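Local coordinates for protein glycosyl hydrolase family 88 (Pedobacter heparinus, PDB 3WIW) that hydrolyses the glycosidic bond that joins the terminal unsaturated uronic acid to heparin-derived oligosaccharides, as an unsaturated glucuronyl hydrolase with an (alpha6/alpha6)-barrel fold, at residues 70-83 / 94-108. Numbering follows the deposited sequence. Where two conformers were deposited one is given.
Sequences PRDWTTGFFPGTLW and LAAEAKRFTLALDTI
Ala98 presses its methyl group against one face of the Trp83 indole, a CH-pi contact with CB 3.4 Å from the centroid of the five-membered ring. At the ring's edge Trp83 NE1 donates to Thr102 OG1 (3.0 Å), the hydroxyl standing 20° out of the indole plane. Thr102 OG1 in turn donates to Ala98 O (2.7 Å), the carbonyl one turn back that Thr102 N also reaches. A phenylalanine in place of Trp83 would probably leave Thr102 OG1 without its donor and Ala98 CB less completely covered. Apolar packing continues with Leu82, a knob in the hole formed by Leu94, Glu97, Ala98 and Phe101; its CB meets Ala98 CB at 3.6 Å. Phe78 sets its edge (CE2) on the Phe101 face, T-shaped with planes at 85°; chi1 of -179° swings its ring away from the backbone N and toward Phe101. Toward the loops, Leu105 CD1 touches Pro79 CG (3.9 Å), while Ile108 CD1 meets Thr75 CG2 tip to tip. Helices 77-89 and 92-103 are consecutive and antiparallel in the barrel, the axes of 77-83 and 94-103 approaching to 8.3 Å; helix 30-49 and strand 55-59 border Phe78 and Phe101, and helix 375-392 lies against Phe77 and Thr81.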
ATOM      1  N   PRO A  70      18.242   0.551   0.624  1.00 14.01           N
ATOM      2  CA  PRO A  70      17.552   1.110  -0.551  1.00 14.55           C
ATOM      3  C   PRO A  70      17.047   0.087  -1.565  1.00 15.97           C
ATOM      4  O   PRO A  70      16.116   0.389  -2.299  1.00 17.70           O
ATOM      5  CB  PRO A  70      18.606   2.041  -1.158  1.00 16.02           C
ATOM      6  CG  PRO A  70      19.430   2.481   0.055  1.00 16.33           C
ATOM      7  CD  PRO A  70      19.538   1.222   0.872  1.00 15.77           C
ATOM      8  N   ARG A  71      17.642  -1.105  -1.583  0.51 15.86           N
ATOM      9  CA  ARG A  71      17.204  -2.179  -2.475  0.51 17.56           C
ATOM     10  C   ARG A  71      15.917  -2.873  -2.021  0.51 15.11           C
ATOM     11  O   ARG A  71      15.281  -3.593  -2.791  0.51 15.38           O
ATOM     12  CB  ARG A  71      18.303  -3.234  -2.591  0.51 20.74           C
ATOM     13  CG  ARG A  71      18.501  -4.024  -1.314  0.51 23.62           C
ATOM     14  CD  ARG A  71      19.421  -5.206  -1.515  0.51 27.08           C
ATOM     15  NE  ARG A  71      19.689  -5.870  -0.247  0.51 29.45           N
ATOM     16  CZ  ARG A  71      20.616  -5.473   0.620  0.51 31.38           C
ATOM     17  NH1 ARG A  71      20.792  -6.136   1.753  0.51 32.07           N
ATOM     18  NH2 ARG A  71      21.365  -4.411   0.353  0.51 32.17           N
ATOM     19  N   ASP A  72      15.543  -2.672  -0.765  1.00 13.23           N
ATOM     20  CA  ASP A  72      14.401  -3.384  -0.163  1.00 12.11           C
ATOM     21  C   ASP A  72      13.086  -2.762  -0.626  1.00 10.30           C
ATOM     22  O   ASP A  72      12.915  -1.540  -0.569  1.00 10.84           O
ATOM     23  CB  ASP A  72      14.552  -3.305   1.360  1.00 12.08           C
ATOM     24  CG  ASP A  72      13.486  -4.053   2.128  1.00 12.35           C
ATOM     25  OD1 ASP A  72      12.322  -3.637   2.103  1.00 12.56           O
ATOM     26  OD2 ASP A  72      13.843  -5.003   2.857  1.00 14.10           O
ATOM     27  N   TRP A  73      12.124  -3.589  -1.032  1.00 10.63           N
ATOM     28  CA  TRP A  73      10.886  -3.058  -1.598  1.00  9.65           C
ATOM     29  C   TRP A  73      10.072  -2.185  -0.640  1.00  9.02           C
ATOM     30  O   TRP A  73       9.215  -1.402  -1.085  1.00  9.79           O
ATOM     31  CB  TRP A  73      10.004  -4.180  -2.134  1.00 10.82           C
ATOM     32  CG  TRP A  73       9.195  -4.937  -1.092  1.00 11.22           C
ATOM     33  CD1 TRP A  73       9.592  -6.030  -0.381  1.00 12.66           C
ATOM     34  CD2 TRP A  73       7.837  -4.673  -0.704  1.00 11.52           C
ATOM     35  NE1 TRP A  73       8.550  -6.476   0.427  1.00 12.18           N
ATOM     36  CE2 TRP A  73       7.464  -5.656   0.242  1.00 12.39           C
ATOM     37  CE3 TRP A  73       6.896  -3.703  -1.079  1.00 12.05           C
ATOM     38  CZ2 TRP A  73       6.192  -5.692   0.836  1.00 12.94           C
ATOM     39  CZ3 TRP A  73       5.635  -3.735  -0.497  1.00 12.16           C
ATOM     40  CH2 TRP A  73       5.293  -4.724   0.459  1.00 12.64           C
ATOM     41  N   THR A  74      10.315  -2.324   0.667  1.00  9.33           N
ATOM     42  CA  THR A  74       9.570  -1.566   1.649  1.00  9.05           C
ATOM     43  C   THR A  74      10.292  -0.293   2.061  1.00  9.20           C
ATOM     44  O   THR A  74       9.796   0.418   2.915  1.00  9.84           O
ATOM     45  CB  THR A  74       9.310  -2.375   2.957  1.00  9.10           C
ATOM     46  OG1 THR A  74      10.526  -2.447   3.721  1.00 10.34           O
ATOM     47  CG2 THR A  74       8.775  -3.786   2.666  1.00  9.97           C
ATOM     48  N   THR A  75      11.442   0.018   1.451  1.00  8.94           N
ATOM     49  CA  THR A  75      12.299   1.050   2.009  1.00 10.12           C
ATOM     50  C   THR A  75      11.678   2.465   1.956  1.00  9.50           C
ATOM     51  O   THR A  75      12.016   3.336   2.766  1.00 10.66           O
ATOM     52  CB  THR A  75      13.682   1.006   1.335  1.00  9.80           C
ATOM     53  OG1 THR A  75      14.618   1.724   2.139  1.00 10.74           O
ATOM     54  CG2 THR A  75      13.643   1.597  -0.072  1.00 11.61           C
ATOM     55  N   GLY A  76      10.792   2.706   0.996  1.00  9.89           N
ATOM     56  CA  GLY A  76      10.163   4.007   0.856  1.00 10.73           C
ATOM     57  C   GLY A  76       9.054   4.295   1.843  1.00  9.42           C
ATOM     58  O   GLY A  76       8.655   5.464   1.968  1.00  9.59           O
ATOM     59  N   PHE A  77       8.519   3.278   2.534  1.00  8.88           N
ATOM     60  CA  PHE A  77       7.357   3.505   3.384  1.00  9.46           C
ATOM     61  C   PHE A  77       7.626   4.405   4.587  1.00  9.23           C
ATOM     62  O   PHE A  77       6.833   5.289   4.863  1.00 10.61           O
ATOM     63  CB  PHE A  77       6.733   2.187   3.848  1.00  8.74           C
ATOM     64  CG  PHE A  77       6.077   1.426   2.726  1.00  8.21           C
ATOM     65  CD1 PHE A  77       4.946   1.946   2.081  1.00  8.91           C
ATOM     66  CD2 PHE A  77       6.580   0.196   2.318  1.00  9.13           C
ATOM     67  CE1 PHE A  77       4.301   1.242   1.066  1.00  9.12           C
ATOM     68  CE2 PHE A  77       5.959  -0.517   1.286  1.00  9.09           C
ATOM     69  CZ  PHE A  77       4.824   0.012   0.645  1.00  9.89           C
ATOM     70  N   PHE A  78       8.729   4.202   5.307  1.00  9.39           N
ATOM     71  CA  PHE A  78       9.016   5.021   6.489  1.00  9.98           C
ATOM     72  C   PHE A  78       9.124   6.527   6.160  1.00  9.60           C
ATOM     73  O   PHE A  78       8.437   7.325   6.797  1.00 10.34           O
ATOM     74  CB  PHE A  78      10.232   4.516   7.233  1.00 10.54           C
ATOM     75  CG  PHE A  78      10.548   5.311   8.460  1.00 10.93           C
ATOM     76  CD1 PHE A  78       9.677   5.311   9.552  1.00 11.66           C
ATOM     77  CD2 PHE A  78      11.707   6.061   8.528  1.00 11.05           C
ATOM     78  CE1 PHE A  78       9.969   6.043  10.687  1.00 11.10           C
ATOM     79  CE2 PHE A  78      12.015   6.800   9.656  1.00 12.00           C
ATOM     80  CZ  PHE A  78      11.148   6.795  10.749  1.00 11.09           C
ATOM     81  N   PRO A  79       9.917   6.925   5.135  1.00 10.31           N
ATOM     82  CA  PRO A  79       9.885   8.364   4.825  1.00 11.95           C
ATOM     83  C   PRO A  79       8.479   8.835   4.417  1.00 10.50           C
ATOM     84  O   PRO A  79       8.074   9.932   4.787  1.00 11.00           O
ATOM     85  CB  PRO A  79      10.905   8.534   3.696  1.00 13.09           C
ATOM     86  CG  PRO A  79      11.290   7.154   3.262  1.00 13.23           C
ATOM     87  CD  PRO A  79      10.965   6.206   4.395  1.00 10.45           C
ATOM     88  N   GLY A  80       7.720   8.009   3.705  1.00 10.35           N
ATOM     89  CA  GLY A  80       6.351   8.359   3.380  1.00 11.35           C
ATOM     90  C   GLY A  80       5.498   8.586   4.611  1.00 10.37           C
ATOM     91  O   GLY A  80       4.694   9.525   4.669  1.00 11.03           O
ATOM     92  N   THR A  81       5.670   7.729   5.609  1.00 10.59           N
ATOM     93  CA  THR A  81       4.923   7.835   6.865  1.00  9.78           C
ATOM     94  C   THR A  81       5.281   9.128   7.594  1.00 10.20           C
ATOM     95  O   THR A  81       4.406   9.794   8.179  1.00 10.68           O
ATOM     96  CB  THR A  81       5.154   6.594   7.741  1.00 10.07           C
ATOM     97  OG1 THR A  81       4.881   5.440   6.938  1.00 10.03           O
ATOM     98  CG2 THR A  81       4.224   6.593   8.949  1.00 10.83           C
ATOM     99  N   LEU A  82       6.557   9.513   7.528  1.00 10.26           N
ATOM    100  CA  LEU A  82       6.983  10.792   8.081  1.00 10.84           C
ATOM    101  C   LEU A  82       6.288  11.966   7.377  1.00 10.63           C
ATOM    102  O   LEU A  82       5.823  12.901   8.039  1.00 12.13           O
ATOM    103  CB  LEU A  82       8.512  10.936   7.999  1.00 12.02           C
ATOM    104  CG  LEU A  82       9.349  10.063   8.950  1.00 12.70           C
ATOM    105  CD1 LEU A  82      10.820  10.153   8.573  1.00 13.71           C
ATOM    106  CD2 LEU A  82       9.121  10.477  10.415  1.00 13.87           C
ATOM    107  N   TRP A  83       6.183  11.919   6.043  1.00 11.03           N
ATOM    108  CA  TRP A  83       5.442  12.965   5.330  1.00 11.68           C
ATOM    109  C   TRP A  83       3.997  13.023   5.804  1.00 11.60           C
ATOM    110  O   TRP A  83       3.456  14.102   6.073  1.00 11.65           O
ATOM    111  CB  TRP A  83       5.489  12.776   3.804  1.00 11.44           C
ATOM    112  CG  TRP A  83       6.843  13.076   3.228  1.00 10.67           C
ATOM    113  CD1 TRP A  83       7.708  12.181   2.664  1.00 11.59           C
ATOM    114  CD2 TRP A  83       7.514  14.348   3.228  1.00 11.57           C
ATOM    115  NE1 TRP A  83       8.859  12.829   2.271  1.00 12.05           N
ATOM    116  CE2 TRP A  83       8.773  14.154   2.624  1.00 12.53           C
ATOM    117  CE3 TRP A  83       7.169  15.627   3.682  1.00 12.93           C
ATOM    118  CZ2 TRP A  83       9.695  15.197   2.454  1.00 13.23           C
ATOM    119  CZ3 TRP A  83       8.081  16.654   3.530  1.00 13.38           C
ATOM    120  CH2 TRP A  83       9.326  16.438   2.897  1.00 14.09           C
ATOM    121  N   LEU A  94       8.927  16.813  11.838  1.00 16.34           N
ATOM    122  CA  LEU A  94       8.610  15.658  11.011  1.00 15.89           C
ATOM    123  C   LEU A  94       8.865  15.933   9.527  1.00 15.58           C
ATOM    124  O   LEU A  94       9.278  15.039   8.810  1.00 14.79           O
ATOM    125  CB  LEU A  94       7.183  15.161  11.252  1.00 16.25           C
ATOM    126  CG  LEU A  94       6.920  14.510  12.618  1.00 16.73           C
ATOM    127  CD1 LEU A  94       5.526  13.922  12.625  1.00 17.99           C
ATOM    128  CD2 LEU A  94       7.983  13.451  12.945  1.00 16.03           C
ATOM    129  N   ALA A  95       8.657  17.164   9.073  1.00 15.70           N
ATOM    130  CA  ALA A  95       8.990  17.510   7.686  1.00 15.99           C
ATOM    131  C   ALA A  95      10.507  17.458   7.452  1.00 15.74           C
ATOM    132  O   ALA A  95      10.973  16.998   6.407  1.00 15.50           O
ATOM    133  CB  ALA A  95       8.432  18.872   7.324  1.00 17.30           C
ATOM    134  N   ALA A  96      11.271  17.930   8.430  1.00 16.30           N
ATOM    135  CA  ALA A  96      12.728  17.892   8.334  1.00 17.15           C
ATOM    136  C   ALA A  96      13.221  16.444   8.310  1.00 16.39           C
ATOM    137  O   ALA A  96      14.106  16.092   7.527  1.00 16.75           O
ATOM    138  CB  ALA A  96      13.377  18.681   9.471  1.00 17.53           C
ATOM    139  N   GLU A  97      12.658  15.605   9.179  1.00 15.73           N
ATOM    140  CA  GLU A  97      13.030  14.198   9.197  1.00 15.60           C
ATOM    141  C   GLU A  97      12.607  13.515   7.904  1.00 13.60           C
ATOM    142  O   GLU A  97      13.348  12.702   7.352  1.00 13.28           O
ATOM    143  CB  GLU A  97      12.415  13.491  10.409  1.00 16.50           C
ATOM    144  CG  GLU A  97      12.924  13.997  11.764  1.00 18.17           C
ATOM    145  CD  GLU A  97      14.291  13.451  12.142  1.00 21.05           C
ATOM    146  OE1 GLU A  97      15.040  12.988  11.252  1.00 21.68           O
ATOM    147  OE2 GLU A  97      14.613  13.487  13.348  1.00 21.98           O
ATOM    148  N   ALA A  98      11.415  13.836   7.408  1.00 13.35           N
ATOM    149  CA  ALA A  98      10.965  13.228   6.159  1.00 12.73           C
ATOM    150  C   ALA A  98      11.926  13.554   5.016  1.00 13.27           C
ATOM    151  O   ALA A  98      12.244  12.679   4.234  1.00 13.33           O
ATOM    152  CB  ALA A  98       9.547  13.649   5.811  1.00 13.90           C
ATOM    153  N   LYS A  99      12.432  14.780   4.966  1.00 13.55           N
ATOM    154  CA  LYS A  99      13.410  15.169   3.946  1.00 13.59           C
ATOM    155  C   LYS A  99      14.683  14.297   4.063  1.00 14.05           C
ATOM    156  O   LYS A  99      15.145  13.727   3.072  1.00 14.25           O
ATOM    157  CB  LYS A  99      13.743  16.644   4.097  1.00 15.01           C
ATOM    158  CG  LYS A  99      14.824  17.126   3.159  1.00 16.31           C
ATOM    159  CD  LYS A  99      15.069  18.617   3.305  1.00 18.79           C
ATOM    160  CE  LYS A  99      16.100  19.051   2.299  1.00 20.45           C
ATOM    161  NZ  LYS A  99      16.447  20.489   2.419  1.00 21.63           N
ATOM    162  N   ARG A 100      15.234  14.196   5.274  1.00 14.41           N
ATOM    163  CA  ARG A 100      16.457  13.415   5.513  1.00 17.33           C
ATOM    164  C   ARG A 100      16.293  11.953   5.078  1.00 15.39           C
ATOM    165  O   ARG A 100      17.146  11.385   4.379  1.00 16.01           O
ATOM    166  CB  ARG A 100      16.795  13.388   7.018  1.00 21.42           C
ATOM    167  CG  ARG A 100      17.565  14.542   7.582  1.00 25.14           C
ATOM    168  CD  ARG A 100      18.445  14.035   8.741  1.00 25.01           C
ATOM    169  NE  ARG A 100      17.712  13.301   9.773  1.00 25.77           N
ATOM    170  CZ  ARG A 100      18.225  12.304  10.490  1.00 25.73           C
ATOM    171  NH1 ARG A 100      17.493  11.708  11.416  1.00 25.53           N
ATOM    172  NH2 ARG A 100      19.467  11.894  10.282  1.00 26.21           N
ATOM    173  N   PHE A 101      15.202  11.332   5.513  1.00 13.43           N
ATOM    174  CA  PHE A 101      14.972   9.918   5.201  1.00 12.24           C
ATOM    175  C   PHE A 101      14.595   9.698   3.723  1.00 11.82           C
ATOM    176  O   PHE A 101      14.838   8.629   3.171  1.00 12.86           O
ATOM    177  CB  PHE A 101      13.945   9.316   6.176  1.00 12.28           C
ATOM    178  CG  PHE A 101      14.526   8.995   7.534  1.00 11.93           C
ATOM    179  CD1 PHE A 101      14.602   9.960   8.528  1.00 12.81           C
ATOM    180  CD2 PHE A 101      15.027   7.726   7.800  1.00 12.18           C
ATOM    181  CE1 PHE A 101      15.167   9.658   9.777  1.00 13.82           C
ATOM    182  CE2 PHE A 101      15.574   7.412   9.051  1.00 12.78           C
ATOM    183  CZ  PHE A 101      15.644   8.380  10.032  1.00 13.86           C
ATOM    184  N   THR A 102      14.001  10.705   3.088  1.00 11.37           N
ATOM    185  CA  THR A 102      13.710  10.628   1.656  1.00 12.30           C
ATOM    186  C   THR A 102      14.981  10.694   0.806  1.00 12.69           C
ATOM    187  O   THR A 102      15.217   9.844  -0.055  1.00 13.38           O
ATOM    188  CB  THR A 102      12.700  11.721   1.222  1.00 12.50           C
ATOM    189  OG1 THR A 102      11.462  11.490   1.898  1.00 12.20           O
ATOM    190  CG2 THR A 102      12.431  11.670  -0.268  1.00 12.22           C
ATOM    191  N   LEU A 103      15.824  11.688   1.076  1.00 13.18           N
ATOM    192  CA  LEU A 103      16.967  11.951   0.190  1.00 13.12           C
ATOM    193  C   LEU A 103      18.007  10.842   0.254  1.00 13.39           C
ATOM    194  O   LEU A 103      18.825  10.702  -0.657  1.00 14.71           O
ATOM    195  CB  LEU A 103      17.618  13.312   0.464  1.00 14.59           C
ATOM    196  CG  LEU A 103      16.733  14.511   0.127  1.00 15.97           C
ATOM    197  CD1 LEU A 103      17.373  15.830   0.621  1.00 16.93           C
ATOM    198  CD2 LEU A 103      16.448  14.593  -1.389  1.00 16.30           C
ATOM    199  N   ALA A 104      17.977  10.049   1.329  1.00 13.78           N
ATOM    200  CA  ALA A 104      18.866   8.895   1.444  1.00 14.89           C
ATOM    201  C   ALA A 104      18.517   7.791   0.438  1.00 13.60           C
ATOM    202  O   ALA A 104      19.275   6.831   0.307  1.00 14.63           O
ATOM    203  CB  ALA A 104      18.844   8.330   2.856  1.00 15.58           C
ATOM    204  N   LEU A 105      17.387   7.925  -0.264  1.00 12.79           N
ATOM    205  CA  LEU A 105      16.938   6.906  -1.210  1.00 12.39           C
ATOM    206  C   LEU A 105      17.240   7.256  -2.676  1.00 12.71           C
ATOM    207  O   LEU A 105      16.712   6.637  -3.606  1.00 13.14           O
ATOM    208  CB  LEU A 105      15.448   6.633  -1.019  1.00 11.77           C
ATOM    209  CG  LEU A 105      15.082   6.042   0.353  1.00 12.85           C
ATOM    210  CD1 LEU A 105      13.599   5.700   0.421  1.00 13.43           C
ATOM    211  CD2 LEU A 105      15.966   4.825   0.693  1.00 14.13           C
ATOM    212  N   ASP A 106      18.116   8.238  -2.888  1.00 14.00           N
ATOM    213  CA  ASP A 106      18.448   8.748  -4.211  1.00 14.47           C
ATOM    214  C   ASP A 106      18.799   7.637  -5.201  1.00 14.60           C
ATOM    215  O   ASP A 106      18.404   7.699  -6.367  1.00 14.20           O
ATOM    216  CB  ASP A 106      19.611   9.731  -4.066  1.00 15.09           C
ATOM    217  CG  ASP A 106      20.071  10.290  -5.395  1.00 17.64           C
ATOM    218  OD1 ASP A 106      20.916   9.644  -6.050  1.00 19.13           O
ATOM    219  OD2 ASP A 106      19.581  11.369  -5.797  1.00 19.26           O
ATOM    220  N   THR A 107      19.529   6.617  -4.743  0.54 13.61           N
ATOM    221  CA  THR A 107      20.013   5.561  -5.644  0.54 13.84           C
ATOM    222  C   THR A 107      18.892   4.766  -6.312  0.54 13.21           C
ATOM    223  O   THR A 107      19.108   4.130  -7.348  0.54 13.98           O
ATOM    224  CB  THR A 107      20.983   4.565  -4.947  0.54 14.73           C
ATOM    225  OG1 THR A 107      20.364   4.025  -3.769  0.54 16.30           O
ATOM    226  CG2 THR A 107      22.321   5.230  -4.588  0.54 14.90           C
ATOM    227  N   ILE A 108      17.695   4.796  -5.729  1.00 12.16           N
ATOM    228  CA  ILE A 108      16.597   4.005  -6.281  1.00 12.21           C
ATOM    229  C   ILE A 108      16.194   4.477  -7.683  1.00 11.80           C
ATOM    230  O   ILE A 108      15.621   3.728  -8.456  1.00 11.97           O
ATOM    231  CB  ILE A 108      15.396   3.958  -5.333  1.00 12.66           C
ATOM    232  CG1 ILE A 108      15.864   3.484  -3.956  1.00 14.25           C
ATOM    233  CG2 ILE A 108      14.320   3.009  -5.867  1.00 13.44           C
ATOM    234  CD1 ILE A 108      14.740   3.446  -2.951  1.00 14.96           C
TER